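Local coordinates for protein formiminoglutamase (Trypanosoma cruzi, PDB 4MYK) that is a manganese-dependent hydrolase of the arginase family, a formiminoglutamase, cleaving the formimino group from N-formimino-L-glutamate in histidine breakdown, at residues Asp14-Phe22 with Phe62-Asn70; Gly51-Phe59 with Pro115-Asp123. The protein carries 1 engineered substitution. All blocks are in the same frame, centred on the assembly; numbering follows the deposited sequence.

Contact 1: residues Asp14-Phe22 with Phe62-Asn70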
# COMPACT_ATOMS: atom_id res chain seq x y z
N ASP A 14 30.47 5.55 -9.83
CA ASP A 14 30.02 4.41 -10.60
C ASP A 14 28.54 4.55 -11.00
O ASP A 14 28.00 3.74 -11.76
CB ASP A 14 30.25 3.12 -9.81
CG ASP A 14 29.93 3.27 -8.32
OD1 ASP A 14 29.31 4.28 -7.92
OD2 ASP A 14 30.31 2.36 -7.54
N ASP A 15 27.89 5.61 -10.51
CA ASP A 15 26.44 5.71 -10.58
C ASP A 15 26.00 7.17 -10.65
O ASP A 15 25.52 7.72 -9.66
CB ASP A 15 25.82 5.00 -9.35
CG ASP A 15 24.29 5.00 -9.36
OD1 ASP A 15 23.69 5.49 -10.34
OD2 ASP A 15 23.69 4.50 -8.39
N PRO A 16 26.18 7.80 -11.82
CA PRO A 16 25.74 9.19 -12.03
C PRO A 16 24.23 9.31 -11.91
O PRO A 16 23.53 8.52 -12.55
CB PRO A 16 26.16 9.48 -13.47
CG PRO A 16 27.23 8.50 -13.75
CD PRO A 16 26.87 7.26 -12.99
N ARG A 17 23.75 10.28 -11.14
CA ARG A 17 22.31 10.47 -10.98
C ARG A 17 21.83 11.85 -11.43
O ARG A 17 22.56 12.57 -12.09
CB ARG A 17 21.88 10.16 -9.55
CG ARG A 17 22.03 8.68 -9.21
CD ARG A 17 21.65 8.38 -7.78
NE ARG A 17 21.66 6.94 -7.53
CZ ARG A 17 21.05 6.35 -6.50
NH1 ARG A 17 20.38 7.08 -5.61
NH2 ARG A 17 21.11 5.03 -6.36
N LEU A 18 20.60 12.21 -11.09
CA LEU A 18 20.00 13.45 -11.58
C LEU A 18 20.88 14.66 -11.36
O LEU A 18 20.97 15.53 -12.22
CB LEU A 18 18.61 13.68 -10.96
CG LEU A 18 17.45 12.88 -11.55
CD1 LEU A 18 16.32 12.76 -10.55
CD2 LEU A 18 16.97 13.51 -12.85
N LEU A 19 21.54 14.70 -10.21
CA LEU A 19 22.47 15.78 -9.88
C LEU A 19 23.49 16.08 -11.00
O LEU A 19 23.81 17.24 -11.28
CB LEU A 19 23.18 15.49 -8.57
CG LEU A 19 23.99 16.62 -7.96
CD1 LEU A 19 23.15 17.89 -7.95
CD2 LEU A 19 24.44 16.26 -6.57
N SER A 20 23.98 15.03 -11.67
CA SER A 20 24.99 15.18 -12.73
C SER A 20 24.51 15.88 -14.01
O SER A 20 25.32 16.29 -14.84
CB SER A 20 25.58 13.82 -13.08
OG SER A 20 24.58 12.97 -13.60
N LEU A 21 23.19 16.00 -14.18
CA LEU A 21 22.62 16.64 -15.36
C LEU A 21 22.55 18.16 -15.19
O LEU A 21 22.31 18.89 -16.16
CB LEU A 21 21.23 16.07 -15.65
CG LEU A 21 21.14 14.55 -15.81
CD1 LEU A 21 19.70 14.09 -15.85
CD2 LEU A 21 21.89 14.13 -17.05
N PHE A 22 22.76 18.62 -13.96
CA PHE A 22 22.82 20.04 -13.64
C PHE A 22 24.19 20.64 -14.00
O PHE A 22 24.90 21.18 -13.15
CB PHE A 22 22.51 20.26 -12.15
CG PHE A 22 21.06 20.08 -11.80
CD1 PHE A 22 20.58 18.83 -11.45
CD2 PHE A 22 20.18 21.15 -11.83
CE1 PHE A 22 19.24 18.66 -11.12
CE2 PHE A 22 18.85 20.99 -11.51
CZ PHE A 22 18.37 19.74 -11.16
N PHE A 62 15.95 15.25 -2.00
CA PHE A 62 16.08 13.97 -2.69
C PHE A 62 16.55 14.15 -4.12
O PHE A 62 17.14 13.25 -4.70
CB PHE A 62 14.80 13.13 -2.54
CG PHE A 62 14.59 12.65 -1.13
CD1 PHE A 62 15.21 11.49 -0.68
CD2 PHE A 62 13.83 13.39 -0.23
CE1 PHE A 62 15.05 11.06 0.64
CE2 PHE A 62 13.67 12.97 1.08
CZ PHE A 62 14.28 11.80 1.52
N LEU A 63 16.31 15.33 -4.67
CA LEU A 63 16.81 15.67 -6.00
C LEU A 63 18.32 15.48 -6.07
O LEU A 63 18.86 15.03 -7.10
CB LEU A 63 16.47 17.11 -6.36
CG LEU A 63 16.98 17.56 -7.74
CD1 LEU A 63 16.25 16.84 -8.89
CD2 LEU A 63 16.86 19.06 -7.88
N GLN A 64 19.01 15.82 -4.98
CA GLN A 64 20.47 15.73 -4.95
C GLN A 64 20.94 14.28 -4.87
O GLN A 64 22.13 14.03 -4.98
CB GLN A 64 21.06 16.49 -3.75
CG GLN A 64 20.36 17.76 -3.35
CD GLN A 64 20.41 18.83 -4.42
OE1 GLN A 64 21.46 19.06 -5.03
NE2 GLN A 64 19.29 19.50 -4.64
N ARG A 65 20.01 13.35 -4.71
CA ARG A 65 20.35 11.98 -4.34
C ARG A 65 19.83 10.86 -5.23
O ARG A 65 20.35 9.75 -5.18
CB ARG A 65 19.88 11.72 -2.91
CG ARG A 65 20.51 12.61 -1.89
CD ARG A 65 19.83 12.51 -0.55
NE ARG A 65 20.65 13.11 0.49
CZ ARG A 65 20.78 14.42 0.67
NH1 ARG A 65 20.13 15.27 -0.12
NH2 ARG A 65 21.56 14.90 1.64
N LEU A 66 18.80 11.11 -6.02
CA LEU A 66 18.11 10.00 -6.67
C LEU A 66 18.21 10.01 -8.19
O LEU A 66 18.52 11.04 -8.79
CB LEU A 66 16.63 9.98 -6.26
CG LEU A 66 16.31 10.00 -4.76
CD1 LEU A 66 14.83 9.87 -4.54
CD2 LEU A 66 17.06 8.88 -4.07
N GLY A 67 17.96 8.85 -8.79
CA GLY A 67 17.68 8.72 -10.21
C GLY A 67 18.85 8.49 -11.15
O GLY A 67 19.41 9.43 -11.69
N SER A 68 19.20 7.23 -11.39
CA SER A 68 20.27 6.93 -12.32
C SER A 68 19.98 7.50 -13.71
O SER A 68 18.97 7.17 -14.32
CB SER A 68 20.50 5.42 -12.41
OG SER A 68 20.83 4.88 -11.14
N VAL A 69 20.88 8.36 -14.21
CA VAL A 69 20.70 8.99 -15.53
C VAL A 69 20.60 7.96 -16.67
O VAL A 69 19.86 8.16 -17.63
CB VAL A 69 21.81 10.02 -15.84
CG1 VAL A 69 21.86 11.06 -14.75
CG2 VAL A 69 23.15 9.34 -15.98
N ASN A 70 21.35 6.87 -16.56
CA ASN A 70 21.13 5.77 -17.49
C ASN A 70 20.38 4.64 -16.82
O ASN A 70 20.89 4.00 -15.90
CB ASN A 70 22.44 5.25 -18.06
CG ASN A 70 22.23 4.35 -19.27
OD1 ASN A 70 21.11 4.17 -19.75
ND2 ASN A 70 23.32 3.80 -19.78
O HOH W 1 20.55 13.03 -8.00
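Arg17 and Ser68 bring the two backbones within 4.3 Å, CA to CA, where the loop 14-22 lies along the connection leaving the end of helix 55-63; Val69 N donates a hydrogen bond to Pro16 O (3.1 Å), and Leu18 N sends a weak one to Leu66 O. The chain of Arg17 runs extended from CG to NE (chi2 178°, chi3 174°), which takes NH1 as far as Arg65 O, 2.7 Å away; the bond lies in the carbonyl plane and close to that of the guanidinium. NE of the same group forms a salt bridge with Asp15 OD2, approaching from above the carboxylate plane. The other oxygen, Asp15 OD1, takes the Ser68 hydroxyl on its syn side at 3.0 Å, and the carboxylate thus ties the arginine to the opposite segment. A water bridges the backbones, accepting from Leu19 N and donating to both Leu63 O and Leu66 O. On the apolar side, Val69 CG1 reaches Leu21 CG (3.7 Å), the two side chains passing alongside one another and pointing opposite ways, and Phe22 CZ meets Leu63 CD2 at 3.7 Å. Phe22 and Leu63 also rest on Ile34 of strand 32-37, Leu18 and Leu21 on Leu83 of strand 83-88, while Leu66 touches helix 290-306 and Ser68 packs against Cys190 of a neighbouring subunit.

Contact 2: residues Gly51-Phe59 with Pro115-Asp123; sequences GAKKGPAAF and PFVIGGGND
The Phe59 ring packs against Ile118 and Phe116 where helix 55-63 covers strand 114-119 of the parallel sheet in the alpha/beta arginase/deacetylase fold. The axes of the short segments 55-59 (helix) and 115-119 (strand) make an angle of 113° and come within 7.4 Å of each other. Ile118 CB stands over one face of the Phe59 ring; Ile118 CG1, anti to the backbone N (chi1 178°), sits 3.8 Å from Phe59 CG, and CD1 reaches on to Phe59 CD2. The Phe59 and Phe116 side chains approach head-on from their two backbones, and their rings meet obliquely, planes at 32°, with Phe59 CZ 3.8 Å from Phe116 CE2. Both have further cover from helix 290-306, Phe59 on Ala295 and Val296, Phe116 on the ring of Phe299. Nearer the helix start, the Pro56 ring lies against the backbone of Ile118 and Gly119, its CD 3.4 Å from Gly119 O and its CG against Ile118 O. Gly55 CA comes within 3.7 Å of that same Gly119 O. After Gly119 the chain passes through a cis peptide to Gly120 and leads to Asn122, a manganese ligand. Ala52 O, in the 3-10 turn 52-54, is gripped by two backbone donors from opposite faces of its carbonyl plane: Gly55 N at 3.0 Å and Gly120 N at 2.6 Å.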
# COMPACT_ATOMS: atom_id res chain seq x y z
N GLY A 51 1.63 22.90 5.24
CA GLY A 51 2.93 22.27 5.06
C GLY A 51 3.44 22.11 3.63
O GLY A 51 4.62 21.81 3.43
N ALA A 52 2.57 22.32 2.64
CA ALA A 52 2.96 22.15 1.24
C ALA A 52 4.05 23.13 0.82
O ALA A 52 4.78 22.90 -0.15
CB ALA A 52 1.74 22.28 0.33
N LYS A 53 4.16 24.24 1.54
CA LYS A 53 5.21 25.20 1.25
C LYS A 53 6.60 24.61 1.50
O LYS A 53 7.61 25.16 1.04
CB LYS A 53 5.02 26.46 2.09
CG LYS A 53 5.46 26.28 3.52
CD LYS A 53 4.84 27.31 4.43
CE LYS A 53 5.14 26.95 5.87
NZ LYS A 53 4.97 25.48 6.12
N LYS A 54 6.66 23.49 2.22
CA LYS A 54 7.93 22.80 2.50
C LYS A 54 8.28 21.74 1.43
O LYS A 54 9.39 21.21 1.42
CB LYS A 54 7.91 22.19 3.90
CG LYS A 54 7.74 23.23 5.01
CD LYS A 54 8.97 23.30 5.90
CE LYS A 54 8.90 24.48 6.88
NZ LYS A 54 7.79 24.40 7.88
N GLY A 55 7.33 21.47 0.54
CA GLY A 55 7.53 20.54 -0.56
C GLY A 55 8.76 20.80 -1.42
O GLY A 55 9.54 19.89 -1.69
N PRO A 56 8.94 22.05 -1.87
CA PRO A 56 10.12 22.35 -2.69
C PRO A 56 11.47 22.01 -2.02
O PRO A 56 12.38 21.58 -2.72
CB PRO A 56 9.99 23.85 -2.95
CG PRO A 56 8.51 24.10 -2.90
CD PRO A 56 8.01 23.20 -1.80
N ALA A 57 11.59 22.22 -0.71
CA ALA A 57 12.82 21.91 0.01
C ALA A 57 13.04 20.40 0.08
O ALA A 57 14.14 19.89 -0.15
CB ALA A 57 12.77 22.50 1.41
N ALA A 58 11.97 19.67 0.40
CA ALA A 58 12.02 18.23 0.51
C ALA A 58 12.28 17.57 -0.85
O ALA A 58 13.05 16.62 -0.96
CB ALA A 58 10.72 17.73 1.11
N PHE A 59 11.62 18.07 -1.88
CA PHE A 59 11.89 17.63 -3.23
C PHE A 59 13.38 17.82 -3.55
O PHE A 59 14.02 16.91 -4.07
CB PHE A 59 11.04 18.42 -4.21
CG PHE A 59 11.20 17.98 -5.64
CD1 PHE A 59 12.23 18.48 -6.42
CD2 PHE A 59 10.32 17.08 -6.21
CE1 PHE A 59 12.38 18.08 -7.72
CE2 PHE A 59 10.47 16.68 -7.50
CZ PHE A 59 11.49 17.17 -8.26
N PRO A 115 9.61 24.23 -18.47
CA PRO A 115 9.45 24.57 -17.06
C PRO A 115 8.81 23.43 -16.25
O PRO A 115 7.76 22.90 -16.63
CB PRO A 115 8.49 25.77 -17.09
CG PRO A 115 7.96 25.84 -18.50
CD PRO A 115 8.42 24.62 -19.24
N PHE A 116 9.45 23.06 -15.14
CA PHE A 116 8.83 22.16 -14.16
C PHE A 116 8.71 22.90 -12.83
O PHE A 116 9.72 23.35 -12.27
CB PHE A 116 9.65 20.88 -13.99
CG PHE A 116 9.22 20.03 -12.81
CD1 PHE A 116 8.23 19.08 -12.94
CD2 PHE A 116 9.82 20.20 -11.56
CE1 PHE A 116 7.84 18.30 -11.86
CE2 PHE A 116 9.44 19.42 -10.47
CZ PHE A 116 8.45 18.47 -10.63
N VAL A 117 7.49 23.03 -12.34
CA VAL A 117 7.25 23.81 -11.13
C VAL A 117 6.91 22.90 -9.96
O VAL A 117 5.93 22.17 -10.00
CB VAL A 117 6.11 24.84 -11.33
CG1 VAL A 117 5.97 25.74 -10.10
CG2 VAL A 117 6.35 25.67 -12.59
N ILE A 118 7.75 22.94 -8.93
CA ILE A 118 7.50 22.13 -7.75
C ILE A 118 6.88 22.98 -6.65
O ILE A 118 7.41 24.02 -6.29
CB ILE A 118 8.79 21.42 -7.24
CG1 ILE A 118 8.49 20.62 -5.97
CG2 ILE A 118 9.92 22.42 -7.02
CD1 ILE A 118 7.45 19.56 -6.18
N GLY A 119 5.73 22.52 -6.14
CA GLY A 119 5.01 23.22 -5.09
C GLY A 119 5.07 22.51 -3.75
O GLY A 119 5.70 21.44 -3.62
N GLY A 120 4.39 23.07 -2.75
CA GLY A 120 3.47 24.18 -2.96
C GLY A 120 2.08 23.62 -3.20
O GLY A 120 1.94 22.47 -3.61
N GLY A 121 1.04 24.40 -2.93
CA GLY A 121 -0.33 23.96 -3.15
C GLY A 121 -0.90 24.15 -4.56
O GLY A 121 -0.31 24.84 -5.38
N ASN A 122 -2.05 23.54 -4.81
CA ASN A 122 -2.74 23.54 -6.11
C ASN A 122 -2.76 24.89 -6.81
O ASN A 122 -2.79 24.97 -8.05
CB ASN A 122 -4.20 23.10 -5.95
CG ASN A 122 -4.36 21.65 -5.50
OD1 ASN A 122 -3.65 20.75 -5.97
ND2 ASN A 122 -5.31 21.42 -4.61
N ASP A 123 -2.78 25.96 -6.01
CA ASP A 123 -3.07 27.30 -6.53
C ASP A 123 -2.03 27.83 -7.53
O ASP A 123 -2.33 28.70 -8.34
CB ASP A 123 -3.29 28.28 -5.37
CG ASP A 123 -4.59 28.01 -4.63
OD1 ASP A 123 -4.93 28.80 -3.71
OD2 ASP A 123 -5.29 27.03 -4.96

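In the fold
From the N terminus, the chain first passes through 14-22, then strand 32-37, before reaching 51-59 and helix 55-63. Contact 1 closes the loop between 14-22 and 62-70, which encloses that strand and most of that helix. Contact 2 closes a later loop, from 51-59 to 115-123, spanning strand 83-88 and helix 94-110. Because 51-59 falls inside the first loop and 115-123 beyond it, the two cross. Helix 55-63 serves both: its start faces strand 114-119 and the turn toward the manganese site, while its end meets the N-terminal segment at the periphery, beside a neighbouring subunit, the contact centres being about 20 Å apart.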